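PDB 6N1N: beta-lactamase from Sebaldella termitidis, which probably hydrolyses beta-lactam antibiotics, opening the four-membered ring to give a substituted beta-amino acid, as class D enzymes do. Local coordinates for residues Pro182-Arg187 / Gly205-Lys210; Thr26-Lys31 / Val213-Val218; Val10-Ile15 / Met240-Glu245. One frame throughout, in Å; residues are numbered along the deposited sequence.

Interaction 1: Pro182-Arg187 / Gly205-Lys210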
loop_
_atom_site.group_PDB
_atom_site.type_symbol
_atom_site.label_atom_id
_atom_site.label_comp_id
_atom_site.label_asym_id
_atom_site.label_seq_id
_atom_site.Cartn_x
_atom_site.Cartn_y
_atom_site.Cartn_z
ATOM N N PRO A 182 -11.431 -9.551 -17.333
ATOM C CA PRO A 182 -11.352 -11.010 -17.457
ATOM C C PRO A 182 -9.931 -11.564 -17.365
ATOM O O PRO A 182 -9.760 -12.763 -17.080
ATOM C CB PRO A 182 -11.993 -11.276 -18.830
ATOM C CG PRO A 182 -12.887 -10.106 -19.053
ATOM C CD PRO A 182 -12.106 -8.938 -18.501
ATOM N N GLU A 183 -8.919 -10.733 -17.583
ATOM C CA GLU A 183 -7.519 -11.152 -17.524
ATOM C C GLU A 183 -6.953 -11.150 -16.105
ATOM O O GLU A 183 -6.121 -12.006 -15.759
ATOM C CB GLU A 183 -6.697 -10.210 -18.416
ATOM C CG GLU A 183 -5.244 -10.629 -18.569
ATOM C CD GLU A 183 -4.417 -9.645 -19.374
ATOM O OE1 GLU A 183 -4.924 -8.573 -19.738
ATOM O OE2 GLU A 183 -3.223 -9.944 -19.621
ATOM N N TYR A 184 -7.322 -10.170 -15.282
ATOM C CA TYR A 184 -6.642 -9.997 -14.005
ATOM C C TYR A 184 -7.547 -9.278 -13.026
ATOM O O TYR A 184 -8.448 -8.543 -13.418
ATOM C CB TYR A 184 -5.339 -9.190 -14.161
ATOM C CG TYR A 184 -5.505 -7.791 -14.706
ATOM C CD1 TYR A 184 -5.886 -6.747 -13.896
ATOM C CD2 TYR A 184 -5.234 -7.517 -16.040
ATOM C CE1 TYR A 184 -6.022 -5.451 -14.416
ATOM C CE2 TYR A 184 -5.353 -6.254 -16.560
ATOM C CZ TYR A 184 -5.739 -5.222 -15.754
ATOM O OH TYR A 184 -5.864 -3.950 -16.293
ATOM N N THR A 185 -7.240 -9.472 -11.741
ATOM C CA THR A 185 -7.840 -8.727 -10.643
ATOM C C THR A 185 -6.694 -8.034 -9.927
ATOM O O THR A 185 -5.788 -8.701 -9.407
ATOM C CB THR A 185 -8.595 -9.624 -9.660
ATOM O OG1 THR A 185 -9.640 -10.294 -10.357
ATOM C CG2 THR A 185 -9.196 -8.809 -8.522
ATOM N N LEU A 186 -6.733 -6.711 -9.928
ATOM C CA LEU A 186 -5.692 -5.886 -9.358
ATOM C C LEU A 186 -6.142 -5.292 -8.032
ATOM O O LEU A 186 -7.203 -4.668 -7.944
ATOM C CB LEU A 186 -5.339 -4.779 -10.353
ATOM C CG LEU A 186 -4.375 -3.701 -9.877
ATOM C CD1 LEU A 186 -2.965 -4.311 -9.611
ATOM C CD2 LEU A 186 -4.321 -2.542 -10.876
ATOM N N ARG A 187 -5.321 -5.474 -7.002
ATOM C CA ARG A 187 -5.478 -4.800 -5.720
ATOM C C ARG A 187 -4.240 -3.932 -5.517
ATOM O O ARG A 187 -3.133 -4.447 -5.399
ATOM C CB ARG A 187 -5.618 -5.814 -4.586
ATOM C CG ARG A 187 -6.870 -6.631 -4.657
ATOM C CD ARG A 187 -6.840 -7.809 -3.708
ATOM N NE ARG A 187 -8.122 -8.505 -3.655
ATOM C CZ ARG A 187 -8.490 -9.496 -4.450
ATOM N NH1 ARG A 187 -7.671 -9.934 -5.389
ATOM N NH2 ARG A 187 -9.697 -10.044 -4.301
ATOM N N GLY A 205 0.615 -3.657 -3.633
ATOM C CA GLY A 205 -0.546 -4.524 -3.702
ATOM C C GLY A 205 -0.186 -5.872 -4.298
ATOM O O GLY A 205 0.940 -6.346 -4.161
ATOM N N TYR A 206 -1.171 -6.476 -4.956
ATOM C CA TYR A 206 -0.934 -7.722 -5.662
ATOM C C TYR A 206 -1.947 -7.843 -6.783
ATOM O O TYR A 206 -3.050 -7.292 -6.723
ATOM C CB TYR A 206 -0.958 -8.947 -4.732
ATOM C CG TYR A 206 -2.240 -9.348 -4.004
ATOM C CD1 TYR A 206 -3.146 -10.239 -4.580
ATOM C CD2 TYR A 206 -2.492 -8.931 -2.711
ATOM C CE1 TYR A 206 -4.279 -10.674 -3.888
ATOM C CE2 TYR A 206 -3.659 -9.342 -2.014
ATOM C CZ TYR A 206 -4.548 -10.207 -2.617
ATOM O OH TYR A 206 -5.673 -10.655 -1.925
ATOM N N ILE A 207 -1.550 -8.574 -7.812
ATOM C CA ILE A 207 -2.361 -8.788 -8.995
ATOM C C ILE A 207 -2.503 -10.286 -9.198
ATOM O O ILE A 207 -1.508 -11.020 -9.184
ATOM C CB ILE A 207 -1.764 -8.098 -10.236
ATOM C CG1 ILE A 207 -2.761 -8.217 -11.405
ATOM C CG2 ILE A 207 -0.374 -8.638 -10.640
ATOM C CD1 ILE A 207 -2.382 -7.335 -12.639
ATOM N N GLU A 208 -3.747 -10.727 -9.370
ATOM C CA GLU A 208 -4.087 -12.111 -9.701
ATOM C C GLU A 208 -4.166 -12.221 -11.217
ATOM O O GLU A 208 -5.013 -11.577 -11.851
ATOM C CB GLU A 208 -5.420 -12.506 -9.055
ATOM C CG GLU A 208 -5.358 -12.495 -7.524
ATOM C CD GLU A 208 -6.674 -12.693 -6.779
ATOM O OE1 GLU A 208 -7.725 -12.212 -7.250
ATOM O OE2 GLU A 208 -6.650 -13.318 -5.676
ATOM N N ALA A 209 -3.300 -13.054 -11.797
ATOM C CA ALA A 209 -3.184 -13.167 -13.244
ATOM C C ALA A 209 -2.447 -14.455 -13.561
ATOM O O ALA A 209 -1.585 -14.887 -12.792
ATOM C CB ALA A 209 -2.429 -11.981 -13.846
ATOM N N LYS A 210 -2.772 -15.045 -14.711
ATOM C CA LYS A 210 -1.986 -16.153 -15.274
ATOM C C LYS A 210 -1.901 -17.338 -14.322
ATOM O O LYS A 210 -0.833 -17.943 -14.157
ATOM C CB LYS A 210 -0.574 -15.693 -15.660
ATOM C CG LYS A 210 -0.529 -14.642 -16.765
ATOM C CD LYS A 210 0.897 -14.421 -17.238
ATOM C CE LYS A 210 1.358 -15.519 -18.185
ATOM N NZ LYS A 210 2.830 -15.447 -18.440
HETATM O O HOH W 1 -4.279 -13.634 -16.828
HETATM O O HOH W 2 -5.436 -8.974 -6.709
HETATM O O HOH W 3 -10.126 -12.163 -6.142
#
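R187 carries its CG beside the backbone N (chi1 -66°) and then runs straight to NE, which brings its guanidinium past Y206 to E208. Y206 has its CG between backbone N and carbonyl carbon (chi1 65°), and this lays the phenol alongside the arginine. CD of R187 sits 3.5 Å from CZ of Y206, while the hydroxyl of Y206 lies over one face of the guanidinium, whose plane is turned only 19° from the ring. At the guanidinium edge, NH1 of R187 forms a salt bridge of 2.9 Å to OE1 of E208; the acid oxygen is in the guanidinium plane, but the arginine meets the carboxylate from above. One water links NH1 of R187 to the carbonyls of T185 and Y206, a second joins NH2 of R187 to OE1 of E208, and NE goes to the carbonyl of K173. With all three nitrogens engaged, the guanidinium can hardly rotate.

These strands, 184-195 and 198-209, make a beta hairpin in the central sheet of the penicillin-recognising fold; the first carries the family's KTG motif farther along. Two antiparallel hydrogen-bonded pairs tie them together. T185 N reaches E208 O at 3.1 Å, with E208 N to T185 O at 2.9 Å, and R187 N meets Y206 O at 2.9 Å, with the return bond from Y206 N to R187 O. The other face is apolar: CD1 of I207 packs 3.8 Å from CD1 of the Y184 ring, and CD1 of L186 lies 4.0 Å from CB of I207. Helix 228-245 lies against this side through M240 and F243.

Interaction 2: Thr26-Lys31 / Val213-Val218; sequences TIYDYK and VYFFAV
This is a buried antiparallel strand pairing in the middle of the sheet, where strand 22-29 from the start of the chain lies beside strand 212-222 from near its end. Five backbone hydrogen bonds join them. T26 and A217 form one hydrogen-bonded pair, Y28 and F215 the next, with Y28 N to F215 O at 2.8 Å; just past the strand end, Y30 N still reaches V213 O at 2.9 Å.

On the face of Y28 and F215 the aromatic groups run side by side. F215 brings CD2 to 4.2 Å from CD2 of Y28, close to the plane of the Y28 ring. F215 also meets Y30, whose CG stands opposite the backbone N (chi1 -179°), a turn that carries the phenol along the phenylalanine: CD1 of Y30 is 3.7 Å from CE2 of F215, the ring planes inclined by 57°. Helix 147-159 closes over this face, I155 touching both Y28 and F215, and the Y30 hydroxyl bonds to E159.

I27 and D29 look the other way. CG1 of I27 packs 4.0 Å from CB of F216, and its CG2 approaches the edge of the Y214 ring. The D29 carboxylate lies beside that ring, OD2 of D29 being 3.7 Å from CE1 of Y214, and a water spans OD2 and the Y214 hydroxyl. N32 and N212 hold the two carboxylate oxygens, while F243 of helix 228-245 covers I27 and F216. A central sheet pairing the two ends of the chain, with helices against both faces, is the hallmark of the serine beta-lactamase and penicillin-binding-protein fold.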
loop_
_atom_site.group_PDB
_atom_site.type_symbol
_atom_site.label_atom_id
_atom_site.label_comp_id
_atom_site.label_asym_id
_atom_site.label_seq_id
_atom_site.Cartn_x
_atom_site.Cartn_y
_atom_site.Cartn_z
ATOM N N THR A 26 9.682 -3.743 -7.164
ATOM C CA THR A 26 9.942 -5.075 -6.627
ATOM C C THR A 26 8.673 -5.894 -6.807
ATOM O O THR A 26 7.584 -5.438 -6.458
ATOM C CB THR A 26 10.330 -4.997 -5.131
ATOM O OG1 THR A 26 11.462 -4.137 -4.987
ATOM C CG2 THR A 26 10.657 -6.371 -4.558
ATOM N N ILE A 27 8.815 -7.121 -7.334
ATOM C CA ILE A 27 7.698 -8.012 -7.572
ATOM C C ILE A 27 8.066 -9.394 -7.053
ATOM O O ILE A 27 9.219 -9.826 -7.164
ATOM C CB ILE A 27 7.349 -8.039 -9.074
ATOM C CG1 ILE A 27 6.782 -6.691 -9.524
ATOM C CG2 ILE A 27 6.345 -9.149 -9.394
ATOM C CD1 ILE A 27 6.811 -6.494 -11.012
ATOM N N TYR A 28 7.086 -10.077 -6.466
ATOM C CA TYR A 28 7.236 -11.466 -6.043
ATOM C C TYR A 28 6.203 -12.317 -6.764
ATOM O O TYR A 28 4.995 -12.106 -6.608
ATOM C CB TYR A 28 7.075 -11.605 -4.538
ATOM C CG TYR A 28 7.252 -13.028 -4.031
ATOM C CD1 TYR A 28 8.500 -13.609 -3.990
ATOM C CD2 TYR A 28 6.173 -13.752 -3.590
ATOM C CE1 TYR A 28 8.668 -14.900 -3.523
ATOM C CE2 TYR A 28 6.322 -15.036 -3.103
ATOM C CZ TYR A 28 7.570 -15.610 -3.069
ATOM O OH TYR A 28 7.747 -16.898 -2.597
ATOM N N ASP A 29 6.699 -13.260 -7.553
ATOM C CA ASP A 29 5.925 -14.292 -8.226
ATOM C C ASP A 29 5.649 -15.403 -7.217
ATOM O O ASP A 29 6.560 -16.108 -6.793
ATOM C CB ASP A 29 6.732 -14.735 -9.447
ATOM C CG ASP A 29 6.141 -15.930 -10.176
ATOM O OD1 ASP A 29 5.367 -16.680 -9.578
ATOM O OD2 ASP A 29 6.507 -16.133 -11.359
ATOM N N TYR A 30 4.384 -15.549 -6.829
ATOM C CA TYR A 30 4.002 -16.412 -5.714
ATOM C C TYR A 30 4.132 -17.892 -6.051
ATOM O O TYR A 30 4.714 -18.670 -5.278
ATOM C CB TYR A 30 2.563 -16.062 -5.311
ATOM C CG TYR A 30 2.025 -16.856 -4.155
ATOM C CD1 TYR A 30 2.355 -16.531 -2.850
ATOM C CD2 TYR A 30 1.167 -17.911 -4.368
ATOM C CE1 TYR A 30 1.848 -17.269 -1.779
ATOM C CE2 TYR A 30 0.651 -18.638 -3.305
ATOM C CZ TYR A 30 0.993 -18.311 -2.026
ATOM O OH TYR A 30 0.492 -19.057 -0.999
ATOM N N LYS A 31 3.572 -18.310 -7.187
ATOM C CA LYS A 31 3.598 -19.721 -7.550
ATOM C C LYS A 31 5.029 -20.226 -7.723
ATOM O O LYS A 31 5.385 -21.324 -7.252
ATOM C CB LYS A 31 2.793 -19.924 -8.829
ATOM C CG LYS A 31 2.879 -21.293 -9.427
ATOM C CD LYS A 31 1.813 -21.487 -10.484
ATOM C CE LYS A 31 2.146 -20.766 -11.748
ATOM N NZ LYS A 31 1.075 -20.990 -12.784
ATOM N N VAL A 213 -0.202 -15.305 -8.669
ATOM C CA VAL A 213 -0.329 -14.039 -7.953
ATOM C C VAL A 213 1.033 -13.357 -7.987
ATOM O O VAL A 213 2.054 -13.978 -7.683
ATOM C CB VAL A 213 -0.763 -14.207 -6.487
ATOM C CG1 VAL A 213 -1.133 -12.852 -5.874
ATOM C CG2 VAL A 213 -1.912 -15.133 -6.377
ATOM N N TYR A 214 1.040 -12.069 -8.303
ATOM C CA TYR A 214 2.256 -11.263 -8.315
ATOM C C TYR A 214 2.085 -10.131 -7.304
ATOM O O TYR A 214 1.272 -9.220 -7.501
ATOM C CB TYR A 214 2.559 -10.719 -9.713
ATOM C CG TYR A 214 2.677 -11.817 -10.741
ATOM C CD1 TYR A 214 3.909 -12.409 -11.043
ATOM C CD2 TYR A 214 1.543 -12.328 -11.375
ATOM C CE1 TYR A 214 4.001 -13.432 -11.937
ATOM C CE2 TYR A 214 1.634 -13.359 -12.281
ATOM C CZ TYR A 214 2.851 -13.906 -12.563
ATOM O OH TYR A 214 2.914 -14.907 -13.489
ATOM N N PHE A 215 2.868 -10.197 -6.224
ATOM C CA PHE A 215 2.912 -9.124 -5.237
ATOM C C PHE A 215 3.876 -8.052 -5.695
ATOM O O PHE A 215 4.900 -8.353 -6.307
ATOM C CB PHE A 215 3.328 -9.703 -3.887
ATOM C CG PHE A 215 2.349 -10.716 -3.362
ATOM C CD1 PHE A 215 1.330 -10.323 -2.528
ATOM C CD2 PHE A 215 2.386 -12.036 -3.778
ATOM C CE1 PHE A 215 0.400 -11.229 -2.091
ATOM C CE2 PHE A 215 1.460 -12.939 -3.339
ATOM C CZ PHE A 215 0.465 -12.553 -2.486
ATOM N N PHE A 216 3.540 -6.779 -5.424
ATOM C CA PHE A 216 4.380 -5.707 -5.939
ATOM C C PHE A 216 4.496 -4.541 -4.973
ATOM O O PHE A 216 3.600 -4.257 -4.188
ATOM C CB PHE A 216 3.870 -5.182 -7.306
ATOM C CG PHE A 216 2.503 -4.567 -7.265
ATOM C CD1 PHE A 216 2.322 -3.214 -7.049
ATOM C CD2 PHE A 216 1.392 -5.348 -7.445
ATOM C CE1 PHE A 216 1.051 -2.661 -7.005
ATOM C CE2 PHE A 216 0.128 -4.805 -7.413
ATOM C CZ PHE A 216 -0.037 -3.452 -7.177
ATOM N N ALA A 217 5.632 -3.872 -5.041
ATOM C CA ALA A 217 5.825 -2.628 -4.313
ATOM C C ALA A 217 6.670 -1.737 -5.210
ATOM O O ALA A 217 7.840 -2.018 -5.453
ATOM C CB ALA A 217 6.498 -2.849 -2.954
ATOM N N VAL A 218 6.030 -0.719 -5.754
ATOM C CA VAL A 218 6.676 0.300 -6.554
ATOM C C VAL A 218 6.884 1.496 -5.645
ATOM O O VAL A 218 5.976 1.895 -4.905
ATOM C CB VAL A 218 5.805 0.673 -7.768
ATOM C CG1 VAL A 218 6.303 1.966 -8.414
ATOM C CG2 VAL A 218 5.775 -0.436 -8.763
HETATM O O HOH W 4 10.641 -1.589 -4.773
HETATM O O HOH W 5 5.330 -15.694 -14.369
#

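Interaction 3: Val10-Ile15 / Met240-Glu245; sequences VNLQKI and MMAFRE
L12 pushes CD2 against A242, 3.9 Å from its CB, and the same methyl also meets CG of E245 at 4.0 Å. One turn along, I15 does the equivalent job against M241, a selenomethionine: its CE lies 3.8 Å from CG2 of I15, with CG1 slightly farther off. The M241 chain bends at its last torsion (chi3 41°), which swings the methyl across the isoleucine instead of letting it run straight past.

Helices 11-18 and 228-245 lie almost antiparallel here, the axes of the short segments at 160° and 10.3 Å apart at their closest. Longer side chains bridge that gap, L12 and I15 from one helix, M241 and E245 from the other. Another flank of helix 228-245, with M240 and F243, faces the sheet; the two terminal helices lie side by side on the same face of it, and L12 also reaches V25 of strand 22-29.

At the rim the contact becomes polar. ND2 of N11 gives a hydrogen bond of 2.9 Å to OE2 of E245, bent to 134° at the hydrogen, and the amide comes at the carboxylate from above its plane. K14 NZ stands 4.5 Å from OE1 of E245, too far for a salt bridge. The bent bond looks modest in strength; K14 and the N-terminal end of helix 11-18 may favour the negative charge a little, though the carboxylate is exposed and screened by solvent, while the apolar residues underneath hold the helices together.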
loop_
_atom_site.group_PDB
_atom_site.type_symbol
_atom_site.label_atom_id
_atom_site.label_comp_id
_atom_site.label_asym_id
_atom_site.label_seq_id
_atom_site.Cartn_x
_atom_site.Cartn_y
_atom_site.Cartn_z
ATOM N N VAL A 10 16.811 -5.096 -16.204
ATOM C CA VAL A 10 17.501 -4.032 -16.930
ATOM C C VAL A 10 16.492 -3.197 -17.717
ATOM O O VAL A 10 16.609 -1.969 -17.797
ATOM C CB VAL A 10 18.590 -4.606 -17.862
ATOM C CG1 VAL A 10 19.038 -3.557 -18.875
ATOM C CG2 VAL A 10 19.785 -5.105 -17.043
ATOM N N ASN A 11 15.508 -3.864 -18.324
ATOM C CA ASN A 11 14.416 -3.120 -18.931
ATOM C C ASN A 11 13.561 -2.455 -17.872
ATOM O O ASN A 11 12.929 -1.427 -18.146
ATOM C CB ASN A 11 13.551 -4.026 -19.800
ATOM C CG ASN A 11 14.259 -4.472 -21.054
ATOM O OD1 ASN A 11 15.487 -4.429 -21.140
ATOM N ND2 ASN A 11 13.488 -4.905 -22.039
ATOM N N LEU A 12 13.528 -3.012 -16.655
ATOM C CA LEU A 12 12.747 -2.356 -15.616
ATOM C C LEU A 12 13.421 -1.067 -15.166
ATOM O O LEU A 12 12.750 -0.043 -14.974
ATOM C CB LEU A 12 12.523 -3.290 -14.437
ATOM C CG LEU A 12 11.635 -4.521 -14.710
ATOM C CD1 LEU A 12 11.365 -5.240 -13.422
ATOM C CD2 LEU A 12 10.328 -4.135 -15.405
ATOM N N GLN A 13 14.736 -1.099 -14.957
ATOM C CA GLN A 13 15.436 0.129 -14.597
ATOM C C GLN A 13 15.280 1.201 -15.663
ATOM O O GLN A 13 15.250 2.396 -15.344
ATOM C CB GLN A 13 16.917 -0.142 -14.365
ATOM C CG GLN A 13 17.674 1.109 -13.929
ATOM C CD GLN A 13 17.213 1.601 -12.581
ATOM O OE1 GLN A 13 17.011 0.809 -11.664
ATOM N NE2 GLN A 13 17.032 2.912 -12.451
ATOM N N LYS A 14 15.204 0.806 -16.931
ATOM C CA LYS A 14 15.034 1.774 -18.007
ATOM C C LYS A 14 13.779 2.623 -17.825
ATOM O O LYS A 14 13.773 3.791 -18.224
ATOM C CB LYS A 14 15.006 1.031 -19.346
ATOM C CG LYS A 14 14.625 1.871 -20.562
ATOM C CD LYS A 14 14.176 0.987 -21.739
ATOM C CE LYS A 14 12.864 0.236 -21.438
ATOM N NZ LYS A 14 12.452 -0.705 -22.526
ATOM N N ILE A 15 12.707 2.071 -17.248
ATOM C CA ILE A 15 11.495 2.867 -17.081
ATOM C C ILE A 15 11.750 3.993 -16.097
ATOM O O ILE A 15 11.257 5.119 -16.262
ATOM C CB ILE A 15 10.312 1.993 -16.612
ATOM C CG1 ILE A 15 10.029 0.867 -17.605
ATOM C CG2 ILE A 15 9.072 2.873 -16.402
ATOM C CD1 ILE A 15 9.171 -0.253 -17.010
HETATM N N MSE A 240 1.883 -0.998 -14.417
HETATM C CA MSE A 240 1.309 -1.829 -15.478
HETATM C C MSE A 240 2.322 -2.068 -16.578
HETATM O O MSE A 240 2.361 -3.156 -17.157
HETATM C CB MSE A 240 0.050 -1.193 -16.083
HETATM C CG MSE A 240 -1.041 -0.859 -15.050
HETATM SE SE MSE A 240 -1.657 -2.387 -13.984
HETATM C CE MSE A 240 -3.030 -3.035 -15.220
HETATM N N MSE A 241 3.135 -1.053 -16.875
HETATM C CA MSE A 241 4.214 -1.228 -17.850
HETATM C C MSE A 241 5.221 -2.290 -17.409
HETATM O O MSE A 241 5.665 -3.093 -18.233
HETATM C CB MSE A 241 4.920 0.110 -18.122
HETATM C CG MSE A 241 4.063 1.029 -18.935
HETATM SE SE MSE A 241 4.867 2.808 -19.006
HETATM C CE MSE A 241 6.664 2.235 -19.228
ATOM N N ALA A 242 5.596 -2.278 -16.127
ATOM C CA ALA A 242 6.467 -3.320 -15.603
ATOM C C ALA A 242 5.824 -4.692 -15.758
ATOM O O ALA A 242 6.495 -5.644 -16.177
ATOM C CB ALA A 242 6.803 -3.047 -14.141
ATOM N N PHE A 243 4.529 -4.816 -15.433
ATOM C CA PHE A 243 3.856 -6.101 -15.613
ATOM C C PHE A 243 3.901 -6.555 -17.078
ATOM O O PHE A 243 4.170 -7.730 -17.366
ATOM C CB PHE A 243 2.385 -6.038 -15.163
ATOM C CG PHE A 243 2.163 -5.793 -13.685
ATOM C CD1 PHE A 243 3.105 -6.103 -12.723
ATOM C CD2 PHE A 243 0.949 -5.251 -13.266
ATOM C CE1 PHE A 243 2.843 -5.860 -11.367
ATOM C CE2 PHE A 243 0.704 -5.024 -11.908
ATOM C CZ PHE A 243 1.654 -5.347 -10.973
ATOM N N ARG A 244 3.626 -5.642 -18.016
ATOM C CA ARG A 244 3.657 -6.011 -19.428
ATOM C C ARG A 244 5.062 -6.398 -19.855
ATOM O O ARG A 244 5.241 -7.341 -20.624
ATOM C CB ARG A 244 3.112 -4.868 -20.294
ATOM C CG ARG A 244 1.587 -4.726 -20.137
ATOM C CD ARG A 244 0.947 -3.805 -21.167
ATOM N NE ARG A 244 1.374 -2.429 -20.967
ATOM C CZ ARG A 244 0.697 -1.507 -20.272
ATOM N NH1 ARG A 244 -0.473 -1.787 -19.711
ATOM N NH2 ARG A 244 1.204 -0.295 -20.151
ATOM N N GLU A 245 6.073 -5.674 -19.376
ATOM C CA GLU A 245 7.452 -6.026 -19.705
ATOM C C GLU A 245 7.776 -7.451 -19.264
ATOM O O GLU A 245 8.468 -8.192 -19.980
ATOM C CB GLU A 245 8.402 -5.015 -19.060
ATOM C CG GLU A 245 9.871 -5.368 -19.165
ATOM C CD GLU A 245 10.379 -5.320 -20.583
ATOM O OE1 GLU A 245 10.031 -4.359 -21.314
ATOM O OE2 GLU A 245 11.128 -6.251 -20.952
#

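Interactions 1 and 2 belong to the same sheet: strands 198-209 and 212-222 are neighbours, joined by probable hydrogen bonds from Y214 N to I207 O and F216 N to G205 O, and Y206 packs on F215 between them. Both are buried and rest on backbone bonding, yet interaction 1 adds a watered salt bridge, whereas interaction 2 is richer in aromatic rings. Interaction 3 is helix to helix, nearer the surface, with no backbone bonds across it. Helix 228-245 connects all three: M240 packs on Y184 and L186, and F243 on I207, F216 and I27, while helix 11-18 packs alongside it.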